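PDB 5IG9: ATP grasp ligase from Microcystis aeruginosa MRC, which probably catalyses ATP-dependent closure of ester (lactone) rings between side chains of a microviridin precursor peptide. Local coordinates for residues K28-D33 against Q60-K65; S109-D114 against A318-N323; K264-L269 against G278-I283; G299-L304 against F311-A316. One frame throughout, in Å; residues are numbered along the deposited sequence.

Interaction 1 (K28-D33 against Q60-K65)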
# COMPACT_ATOMS: atom_id res chain seq x y z
N LYS A 28 -29.81 2.02 4.16
CA LYS A 28 -29.18 2.19 5.46
C LYS A 28 -27.66 2.22 5.31
O LYS A 28 -27.11 1.81 4.29
CB LYS A 28 -29.59 1.08 6.44
CG LYS A 28 -29.47 -0.34 5.89
CD LYS A 28 -30.76 -0.79 5.22
CE LYS A 28 -30.65 -2.23 4.73
NZ LYS A 28 -31.89 -2.69 4.04
N ALA A 29 -27.00 2.73 6.35
CA ALA A 29 -25.55 2.87 6.33
C ALA A 29 -24.98 2.65 7.72
O ALA A 29 -25.53 3.16 8.70
CB ALA A 29 -25.14 4.26 5.81
N PHE A 30 -23.88 1.91 7.79
CA PHE A 30 -23.16 1.65 9.03
C PHE A 30 -21.83 2.40 9.00
O PHE A 30 -21.08 2.29 8.03
CB PHE A 30 -22.93 0.15 9.23
CG PHE A 30 -22.19 -0.19 10.50
CD1 PHE A 30 -22.88 -0.42 11.68
CD2 PHE A 30 -20.81 -0.30 10.51
CE1 PHE A 30 -22.21 -0.75 12.84
CE2 PHE A 30 -20.13 -0.62 11.67
CZ PHE A 30 -20.83 -0.85 12.84
N ARG A 31 -21.55 3.14 10.07
CA ARG A 31 -20.30 3.89 10.20
C ARG A 31 -19.29 3.06 10.99
O ARG A 31 -19.56 2.69 12.14
CB ARG A 31 -20.54 5.24 10.89
CG ARG A 31 -19.25 5.93 11.31
CD ARG A 31 -19.49 7.39 11.66
NE ARG A 31 -18.26 8.04 12.08
CZ ARG A 31 -18.11 9.36 12.17
NH1 ARG A 31 -19.12 10.16 11.87
NH2 ARG A 31 -16.95 9.87 12.55
N PHE A 32 -18.14 2.80 10.39
CA PHE A 32 -17.08 2.00 11.00
C PHE A 32 -15.88 2.90 11.25
O PHE A 32 -15.14 3.23 10.32
CB PHE A 32 -16.72 0.82 10.10
CG PHE A 32 -15.55 0.01 10.60
CD1 PHE A 32 -15.44 -0.34 11.93
CD2 PHE A 32 -14.57 -0.43 9.72
CE1 PHE A 32 -14.37 -1.09 12.39
CE2 PHE A 32 -13.50 -1.18 10.17
CZ PHE A 32 -13.40 -1.51 11.50
N ASP A 33 -15.69 3.29 12.51
CA ASP A 33 -14.56 4.14 12.89
C ASP A 33 -13.33 3.25 13.06
O ASP A 33 -13.22 2.51 14.04
CB ASP A 33 -14.87 4.93 14.16
CG ASP A 33 -15.97 5.94 13.95
OD1 ASP A 33 -16.12 6.44 12.82
OD2 ASP A 33 -16.70 6.25 14.93
N GLN A 60 -24.87 -0.91 18.14
CA GLN A 60 -24.93 -1.11 16.69
C GLN A 60 -24.19 -2.38 16.29
O GLN A 60 -23.21 -2.78 16.92
CB GLN A 60 -24.35 0.10 15.95
CG GLN A 60 -25.36 1.21 15.70
CD GLN A 60 -24.83 2.26 14.74
OE1 GLN A 60 -23.85 2.94 15.02
NE2 GLN A 60 -25.49 2.40 13.59
N LYS A 61 -24.68 -3.01 15.22
CA LYS A 61 -24.21 -4.32 14.79
C LYS A 61 -24.41 -4.45 13.29
O LYS A 61 -25.50 -4.18 12.78
CB LYS A 61 -24.97 -5.42 15.54
CG LYS A 61 -24.71 -6.83 15.04
CD LYS A 61 -25.16 -7.86 16.06
CE LYS A 61 -24.31 -7.80 17.32
NZ LYS A 61 -25.09 -8.20 18.52
N LEU A 62 -23.36 -4.86 12.59
CA LEU A 62 -23.37 -4.91 11.13
C LEU A 62 -22.90 -6.28 10.68
O LEU A 62 -21.74 -6.65 10.89
CB LEU A 62 -22.48 -3.80 10.55
CG LEU A 62 -22.42 -3.54 9.04
CD1 LEU A 62 -21.12 -4.10 8.47
CD2 LEU A 62 -23.63 -4.11 8.30
N GLU A 63 -23.80 -7.05 10.08
CA GLU A 63 -23.44 -8.32 9.49
C GLU A 63 -22.88 -8.09 8.10
O GLU A 63 -23.49 -7.40 7.28
CB GLU A 63 -24.65 -9.26 9.43
CG GLU A 63 -25.22 -9.63 10.80
CD GLU A 63 -25.35 -11.14 10.99
OE1 GLU A 63 -25.17 -11.61 12.13
OE2 GLU A 63 -25.63 -11.84 10.00
N LEU A 64 -21.70 -8.65 7.83
CA LEU A 64 -20.99 -8.35 6.59
C LEU A 64 -21.67 -8.94 5.36
O LEU A 64 -21.35 -8.53 4.24
CB LEU A 64 -19.55 -8.83 6.68
CG LEU A 64 -18.74 -8.15 7.78
CD1 LEU A 64 -17.35 -8.75 7.87
CD2 LEU A 64 -18.66 -6.65 7.53
N LYS A 65 -22.58 -9.90 5.53
CA LYS A 65 -23.30 -10.42 4.38
C LYS A 65 -24.32 -9.42 3.84
O LYS A 65 -24.71 -9.53 2.67
CB LYS A 65 -24.01 -11.73 4.74
CG LYS A 65 -25.09 -11.58 5.81
CD LYS A 65 -25.87 -12.88 5.99
CE LYS A 65 -26.96 -12.72 7.04
NZ LYS A 65 -27.77 -13.97 7.18
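Leu62 lays its CB over the middle of the Phe30 ring, 3.6 Å from the centroid and only 13° off the ring normal, a CH-pi contact that is the closest between the segments. The Leu62 CG follows behind it toward the root of the ring, 3.7 Å from Phe30 CB. Phe30 holds its CG anti to the backbone N (chi1 -180°), which sends the ring out of strand 29-33 toward Leu62. That strand is an edge of the parallel sheet of the Rossmann-like MvdD pre-ATP-grasp domain, while strand 60-63 borders a small antiparallel sheet. The two strands run 103° apart with axes 8.3 Å from each other, so the contact is made by side chains and not by strand pairing. Leu4 and Ile55, one from each sheet, also touch the Phe30 side chain.

Toward the exposed Gln60 the fit is looser. Its CB reaches the ring edge, 3.9 Å from Phe30 CE1, and the rest of the side chain slides past the ring in the opposite sense. Arg31 points away from strand 60-63, and its NE gives a straight, in-plane salt bridge to Asp33 OD1 at 2.8 Å. Arg31 and Asp33 find their polar partners in each other and, outside the two segments, in Phe8 O and Arg36. What joins the two sheets here is aliphatic carbon stacked on an aromatic face, packing by shape and burial, without charge.

Interaction 2 (S109-D114 against A318-N323)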
# COMPACT_ATOMS: atom_id res chain seq x y z
N SER A 109 -17.70 -8.27 -1.21
CA SER A 109 -18.22 -8.09 -2.56
C SER A 109 -19.07 -6.82 -2.59
O SER A 109 -19.07 -6.02 -1.65
CB SER A 109 -19.00 -9.32 -3.01
OG SER A 109 -20.20 -9.46 -2.28
N GLY A 110 -19.80 -6.61 -3.67
CA GLY A 110 -20.55 -5.39 -3.83
C GLY A 110 -19.74 -4.29 -4.47
O GLY A 110 -18.65 -4.49 -5.01
N PHE A 111 -20.29 -3.08 -4.40
CA PHE A 111 -19.68 -1.92 -5.04
C PHE A 111 -18.75 -1.20 -4.07
O PHE A 111 -19.15 -0.88 -2.94
CB PHE A 111 -20.75 -0.97 -5.57
CG PHE A 111 -20.20 0.25 -6.24
CD1 PHE A 111 -19.64 0.16 -7.51
CD2 PHE A 111 -20.24 1.48 -5.62
CE1 PHE A 111 -19.13 1.28 -8.14
CE2 PHE A 111 -19.74 2.61 -6.24
CZ PHE A 111 -19.18 2.51 -7.50
N HIS A 112 -17.52 -0.94 -4.51
CA HIS A 112 -16.53 -0.25 -3.70
C HIS A 112 -16.24 1.13 -4.28
O HIS A 112 -16.11 1.29 -5.50
CB HIS A 112 -15.23 -1.06 -3.60
CG HIS A 112 -15.36 -2.30 -2.79
ND1 HIS A 112 -14.90 -2.39 -1.49
CD2 HIS A 112 -15.88 -3.52 -3.08
CE1 HIS A 112 -15.14 -3.60 -1.02
NE2 HIS A 112 -15.73 -4.31 -1.97
N LEU A 113 -16.12 2.12 -3.40
CA LEU A 113 -15.78 3.48 -3.80
C LEU A 113 -14.67 4.05 -2.92
O LEU A 113 -14.95 4.73 -1.94
CB LEU A 113 -17.01 4.39 -3.74
CG LEU A 113 -16.87 5.82 -4.26
CD1 LEU A 113 -17.02 5.86 -5.78
CD2 LEU A 113 -17.87 6.75 -3.60
N ASP A 114 -13.41 3.76 -3.27
CA ASP A 114 -13.06 2.90 -4.39
C ASP A 114 -12.39 1.63 -3.88
O ASP A 114 -12.03 1.56 -2.70
CB ASP A 114 -12.14 3.63 -5.36
CG ASP A 114 -12.89 4.64 -6.21
OD1 ASP A 114 -13.68 4.22 -7.07
OD2 ASP A 114 -12.67 5.86 -6.02
N ALA A 318 -23.53 9.63 -2.30
CA ALA A 318 -24.56 8.75 -1.75
C ALA A 318 -25.35 8.06 -2.86
O ALA A 318 -25.78 6.91 -2.70
CB ALA A 318 -25.50 9.55 -0.85
N GLU A 319 -25.54 8.73 -4.00
CA GLU A 319 -26.28 8.11 -5.10
C GLU A 319 -25.50 6.96 -5.71
O GLU A 319 -26.03 5.86 -5.88
CB GLU A 319 -26.64 9.16 -6.15
CG GLU A 319 -27.76 10.10 -5.72
CD GLU A 319 -28.11 11.15 -6.77
OE1 GLU A 319 -27.51 11.11 -7.87
OE2 GLU A 319 -28.97 12.01 -6.50
N ILE A 320 -24.22 7.19 -6.04
CA ILE A 320 -23.44 6.12 -6.66
C ILE A 320 -23.20 4.99 -5.67
O ILE A 320 -22.98 3.84 -6.08
CB ILE A 320 -22.13 6.68 -7.24
CG1 ILE A 320 -21.51 5.68 -8.23
CG2 ILE A 320 -21.13 6.97 -6.14
CD1 ILE A 320 -20.25 6.18 -8.88
N LEU A 321 -23.25 5.28 -4.37
CA LEU A 321 -23.06 4.23 -3.38
C LEU A 321 -24.28 3.31 -3.32
O LEU A 321 -24.14 2.08 -3.29
CB LEU A 321 -22.77 4.84 -2.01
CG LEU A 321 -21.32 5.24 -1.73
CD1 LEU A 321 -21.18 5.84 -0.34
CD2 LEU A 321 -20.39 4.05 -1.89
N VAL A 322 -25.48 3.89 -3.32
CA VAL A 322 -26.69 3.08 -3.23
C VAL A 322 -27.22 2.64 -4.60
O VAL A 322 -28.00 1.68 -4.66
CB VAL A 322 -27.79 3.84 -2.46
CG1 VAL A 322 -27.23 4.40 -1.17
CG2 VAL A 322 -28.39 4.94 -3.32
N ASN A 323 -26.83 3.31 -5.68
CA ASN A 323 -27.23 2.91 -7.03
C ASN A 323 -26.20 2.05 -7.73
O ASN A 323 -26.46 1.59 -8.85
CB ASN A 323 -27.50 4.15 -7.90
CG ASN A 323 -28.94 4.61 -7.82
OD1 ASN A 323 -29.29 5.46 -6.99
ND2 ASN A 323 -29.79 4.07 -8.68
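Phe111 and Leu113 face Ile320 and Leu321 where the edge strand 111-113 of the Rossmann-like parallel sheet takes helix 313-323 across one face. Strand and helix segments run nearly antiparallel, at 157°, with axes 8.7 Å apart; since 203 residues lie between the two segments, the end of the chain has come back to pack on the N-terminal domain.

Apolar contacts do nearly all the work. Phe111 CZ lies 4.0 Å from Ile320 CG1, the ring crossing the isoleucine branch at about a right angle. The other branch, Ile320 CG2, meets Leu113 CD2 at 4.1 Å, so that one isoleucine bridges two residues of the strand. It can do so because its CG1 stands anti to the backbone N (chi1 -163°), turning the two branches to different partners. Ile22 of helix 14-23 and Trp71 of the neighbouring strand also touch Leu321.

The one polar neighbour is a backbone carbonyl: Ile320 O lies 3.5 Å from Phe111 CE2, at an oblique angle to the ring. With a serine at Phe111, the CG1 arm of Ile320 would probably lose its aromatic partner and the strand would be left to hold the helix mainly through Leu113.

Beyond that ring the contact finishes on a methyl, Leu321 CD2, which comes to 3.9 Å from Leu113 CB.

Interaction 3 (K264-L269 against G278-I283)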
# COMPACT_ATOMS: atom_id res chain seq x y z
N LYS A 264 -12.61 15.13 -20.90
CA LYS A 264 -12.51 13.77 -21.42
C LYS A 264 -11.17 13.13 -21.08
O LYS A 264 -11.09 11.91 -20.92
CB LYS A 264 -12.75 13.76 -22.93
CG LYS A 264 -11.49 13.76 -23.78
CD LYS A 264 -11.33 12.45 -24.54
CE LYS A 264 -10.07 12.43 -25.39
NZ LYS A 264 -9.97 11.17 -26.18
N GLN A 265 -10.12 13.94 -20.94
CA GLN A 265 -8.82 13.38 -20.56
C GLN A 265 -8.80 12.99 -19.09
O GLN A 265 -8.21 11.96 -18.73
CB GLN A 265 -7.71 14.39 -20.87
CG GLN A 265 -7.40 14.56 -22.35
CD GLN A 265 -6.41 15.67 -22.62
OE1 GLN A 265 -6.62 16.81 -22.21
NE2 GLN A 265 -5.32 15.35 -23.31
N LEU A 266 -9.43 13.78 -18.23
CA LEU A 266 -9.51 13.41 -16.82
C LEU A 266 -10.37 12.18 -16.62
O LEU A 266 -10.10 11.37 -15.72
CB LEU A 266 -10.05 14.58 -16.00
CG LEU A 266 -9.16 15.82 -15.93
CD1 LEU A 266 -9.85 16.89 -15.10
CD2 LEU A 266 -7.80 15.48 -15.37
N LEU A 267 -11.40 12.00 -17.45
CA LEU A 267 -12.20 10.78 -17.37
C LEU A 267 -11.39 9.57 -17.80
O LEU A 267 -11.52 8.49 -17.21
CB LEU A 267 -13.46 10.92 -18.21
CG LEU A 267 -14.58 11.77 -17.61
CD1 LEU A 267 -15.77 11.77 -18.54
CD2 LEU A 267 -14.96 11.28 -16.23
N GLU A 268 -10.54 9.72 -18.82
CA GLU A 268 -9.67 8.61 -19.19
C GLU A 268 -8.64 8.34 -18.10
O GLU A 268 -8.20 7.19 -17.93
CB GLU A 268 -8.96 8.89 -20.51
CG GLU A 268 -9.88 9.06 -21.69
CD GLU A 268 -9.33 8.42 -22.95
OE1 GLU A 268 -8.74 7.32 -22.86
OE2 GLU A 268 -9.49 9.02 -24.04
N LEU A 269 -8.25 9.37 -17.35
CA LEU A 269 -7.35 9.17 -16.22
C LEU A 269 -8.04 8.37 -15.11
O LEU A 269 -7.44 7.47 -14.53
CB LEU A 269 -6.86 10.52 -15.70
CG LEU A 269 -5.69 10.50 -14.73
CD1 LEU A 269 -4.41 10.05 -15.43
CD2 LEU A 269 -5.51 11.87 -14.11
N GLY A 278 -12.47 10.95 -7.22
CA GLY A 278 -11.14 11.52 -7.27
C GLY A 278 -11.11 13.02 -7.10
O GLY A 278 -11.94 13.73 -7.68
N ALA A 279 -10.17 13.53 -6.32
CA ALA A 279 -9.95 14.96 -6.18
C ALA A 279 -8.70 15.32 -6.97
O ALA A 279 -7.59 14.91 -6.61
CB ALA A 279 -9.81 15.36 -4.71
N ILE A 280 -8.88 16.08 -8.04
CA ILE A 280 -7.82 16.41 -8.99
C ILE A 280 -7.44 17.87 -8.83
O ILE A 280 -8.31 18.74 -8.71
CB ILE A 280 -8.26 16.12 -10.44
CG1 ILE A 280 -8.68 14.66 -10.58
CG2 ILE A 280 -7.13 16.46 -11.42
CD1 ILE A 280 -9.05 14.27 -11.98
N ASP A 281 -6.14 18.13 -8.83
CA ASP A 281 -5.59 19.47 -8.73
C ASP A 281 -5.00 19.86 -10.08
O ASP A 281 -4.19 19.13 -10.64
CB ASP A 281 -4.52 19.55 -7.64
CG ASP A 281 -5.11 19.48 -6.25
OD1 ASP A 281 -6.29 19.84 -6.10
OD2 ASP A 281 -4.40 19.07 -5.31
N MET A 282 -5.43 21.01 -10.60
CA MET A 282 -4.84 21.57 -11.81
C MET A 282 -4.60 23.06 -11.60
O MET A 282 -5.09 23.67 -10.64
CB MET A 282 -5.73 21.35 -13.04
CG MET A 282 -6.05 19.90 -13.35
SD MET A 282 -6.94 19.70 -14.90
CE MET A 282 -5.64 20.01 -16.09
N ILE A 283 -3.81 23.64 -12.50
CA ILE A 283 -3.59 25.08 -12.53
C ILE A 283 -3.73 25.56 -13.97
O ILE A 283 -3.51 24.81 -14.92
CB ILE A 283 -2.21 25.49 -11.97
CG1 ILE A 283 -1.09 24.81 -12.76
CG2 ILE A 283 -2.11 25.17 -10.49
CD1 ILE A 283 0.29 25.25 -12.35
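Leu266 reaches from helix 260-273 onto strand 277-284 and sets both methyls against Ile280 and one of them, CD1, also against Met282. Its CD2 meets the tip of Ile280, 3.8 Å from CD1, and also lies 4.1 Å from Ile280 CG2, so both branches of the isoleucine border one methyl. The leucine and isoleucine chains slide past each other in opposite directions. Ile280 offers CD1 this way because its CG1 is anti to the carbonyl carbon (chi1 -56°) and the chain then runs on extended.

Met282, two residues further along the same sheet face, touches through its sulfur: SD is 4.1 Å from Leu266 CD1. An alanine at Leu266 would probably leave Ile280 CD1 and Met282 SD without their helix partner and open a gap between helix and sheet.

Ile218 of the adjacent strand 214-221 also lies against Leu266, while Lys264 and Glu268 form a salt bridge one turn apart on the helix, away from the strand. This is helix-on-sheet packing in the antiparallel five-stranded sheet. With three buried apolar side chains and no polar group engaged between the segments, the attachment rests on dispersion and exclusion of water.

Interaction 4 (G299-L304 against F311-A316)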
# COMPACT_ATOMS: atom_id res chain seq x y z
N GLY A 299 -9.23 12.42 -1.65
CA GLY A 299 -9.17 13.82 -1.31
C GLY A 299 -10.50 14.35 -0.80
O GLY A 299 -11.57 13.80 -1.08
N GLU A 300 -10.41 15.44 -0.05
CA GLU A 300 -11.57 16.03 0.60
C GLU A 300 -12.48 16.71 -0.42
O GLU A 300 -12.12 16.94 -1.57
CB GLU A 300 -11.13 17.04 1.67
CG GLU A 300 -10.61 16.40 2.94
CD GLU A 300 -11.72 15.85 3.81
OE1 GLU A 300 -12.90 16.02 3.44
OE2 GLU A 300 -11.41 15.25 4.86
N PHE A 301 -13.69 17.03 0.03
CA PHE A 301 -14.65 17.68 -0.86
C PHE A 301 -15.59 18.57 -0.07
O PHE A 301 -16.28 19.41 -0.66
CB PHE A 301 -15.44 16.62 -1.65
CG PHE A 301 -16.37 15.79 -0.79
CD1 PHE A 301 -17.68 16.20 -0.58
CD2 PHE A 301 -15.96 14.59 -0.25
CE1 PHE A 301 -18.54 15.45 0.19
CE2 PHE A 301 -16.82 13.82 0.52
CZ PHE A 301 -18.12 14.25 0.74
N PHE A 302 -15.64 18.39 1.25
CA PHE A 302 -16.64 19.07 2.06
C PHE A 302 -16.50 20.58 1.99
O PHE A 302 -17.50 21.30 2.09
CB PHE A 302 -16.56 18.58 3.51
CG PHE A 302 -15.53 19.28 4.33
CD1 PHE A 302 -14.19 18.94 4.24
CD2 PHE A 302 -15.90 20.28 5.21
CE1 PHE A 302 -13.24 19.59 5.00
CE2 PHE A 302 -14.96 20.93 5.97
CZ PHE A 302 -13.63 20.59 5.87
N TRP A 303 -15.28 21.10 1.82
CA TRP A 303 -15.11 22.54 1.80
C TRP A 303 -15.54 23.16 0.48
O TRP A 303 -15.56 24.39 0.37
CB TRP A 303 -13.66 22.92 2.11
CG TRP A 303 -12.64 22.20 1.29
CD1 TRP A 303 -12.05 21.00 1.59
CD2 TRP A 303 -12.06 22.63 0.06
NE1 TRP A 303 -11.15 20.66 0.61
CE2 TRP A 303 -11.14 21.64 -0.34
CE3 TRP A 303 -12.23 23.76 -0.76
CZ2 TRP A 303 -10.39 21.74 -1.52
CZ3 TRP A 303 -11.49 23.86 -1.92
CH2 TRP A 303 -10.58 22.85 -2.29
N LEU A 304 -15.89 22.35 -0.52
CA LEU A 304 -16.53 22.83 -1.73
C LEU A 304 -18.04 22.71 -1.68
O LEU A 304 -18.72 23.23 -2.58
CB LEU A 304 -16.00 22.07 -2.95
CG LEU A 304 -14.61 22.44 -3.47
CD1 LEU A 304 -14.29 21.63 -4.70
CD2 LEU A 304 -14.55 23.93 -3.78
N PHE A 311 -21.07 23.06 -3.63
CA PHE A 311 -21.31 21.95 -4.54
C PHE A 311 -22.04 20.81 -3.84
O PHE A 311 -21.76 20.51 -2.68
CB PHE A 311 -20.00 21.44 -5.13
CG PHE A 311 -19.58 22.14 -6.39
CD1 PHE A 311 -20.48 22.31 -7.43
CD2 PHE A 311 -18.29 22.63 -6.54
CE1 PHE A 311 -20.10 22.96 -8.59
CE2 PHE A 311 -17.91 23.27 -7.70
CZ PHE A 311 -18.81 23.44 -8.73
N PRO A 312 -23.02 20.16 -4.59
CA PRO A 312 -23.70 19.07 -3.88
C PRO A 312 -23.04 17.74 -4.20
O PRO A 312 -23.61 16.91 -4.92
CB PRO A 312 -25.11 19.12 -4.45
CG PRO A 312 -24.91 19.45 -5.88
CD PRO A 312 -23.62 20.23 -5.99
N ILE A 313 -21.83 17.53 -3.68
CA ILE A 313 -21.09 16.31 -3.92
C ILE A 313 -21.54 15.14 -3.05
O ILE A 313 -21.59 14.00 -3.51
CB ILE A 313 -19.57 16.52 -3.72
CG1 ILE A 313 -19.06 17.60 -4.68
CG2 ILE A 313 -18.82 15.22 -3.92
CD1 ILE A 313 -17.97 18.47 -4.10
N SER A 314 -21.87 15.41 -1.79
CA SER A 314 -22.30 14.35 -0.89
C SER A 314 -23.53 13.64 -1.43
O SER A 314 -23.70 12.43 -1.22
CB SER A 314 -22.57 14.92 0.50
OG SER A 314 -23.71 15.76 0.49
N GLN A 315 -24.41 14.37 -2.12
CA GLN A 315 -25.55 13.74 -2.78
C GLN A 315 -25.09 12.80 -3.88
O GLN A 315 -25.60 11.68 -4.01
CB GLN A 315 -26.49 14.80 -3.33
CG GLN A 315 -27.75 14.25 -3.96
CD GLN A 315 -28.61 13.49 -2.97
OE1 GLN A 315 -28.78 13.91 -1.82
NE2 GLN A 315 -29.15 12.35 -3.40
N ALA A 316 -24.12 13.23 -4.69
CA ALA A 316 -23.65 12.40 -5.80
C ALA A 316 -22.96 11.15 -5.28
O ALA A 316 -23.08 10.07 -5.87
CB ALA A 316 -22.72 13.19 -6.71
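Leu304 O takes the backbone N-H of Phe311 at an N to O distance of 2.6 Å. The bond is nearly straight, 172° at the hydrogen, and the donor lies in the carbonyl plane on a lone pair. It closes a tight return from the short, weakly bonded helical turn near 302-304 to helix 313-323. The Phe311 side chain leaves from the same place, its CB 3.4 Å from Leu304 O, and its CD2 is 4.3 Å from Leu304 CB.

Alongside it, Phe301 and Ile313 slide past each other in opposite directions. Phe301 CD1 lies 3.7 Å from both CB and CG2 of Ile313, and Phe301 CE1 comes 3.9 Å from the backbone N of Ser314. With CG between its backbone N and carbonyl carbon (chi1 68°), Phe301 turns CD1 and CE1 to Ile313 and Ser314. Ile313 CD1 sits 4.0 Å from Phe301 CB and reaches Leu304 CB more loosely, at 4.3 Å. The hydroxyl of Ser314 is bonded to Glu305.

Helix 14-23 flanks the contact through Ser14, beside Phe301, and Leu17, beside Ser314. Strands 214-221 and 224-231 of the five-stranded antiparallel sheet back the return, with Val221 against Ile313 and Ala228 against Leu304 and Phe311.

How the interactions relate
From the N terminus, interaction 1 comes first: it closes a loop of 26 residues within the pre-ATP-grasp domain, joining the parallel sheet to the small antiparallel one. Interaction 2 opens next, on the other edge strand of that parallel sheet, and closes only at helix 313-323, spanning 203 residues. Within this span lie, one after the other, two short loops: interaction 3, between helix 260-273 and strand 277-284, and interaction 4, which turns the chain into helix 313-323. None cross. Interactions 3 and 4 touch where Ala279 CB packs on Gly299 CA. Interactions 2 and 4 share helix 313-323, which thus links the antiparallel five-stranded sheet to the N-terminal domain.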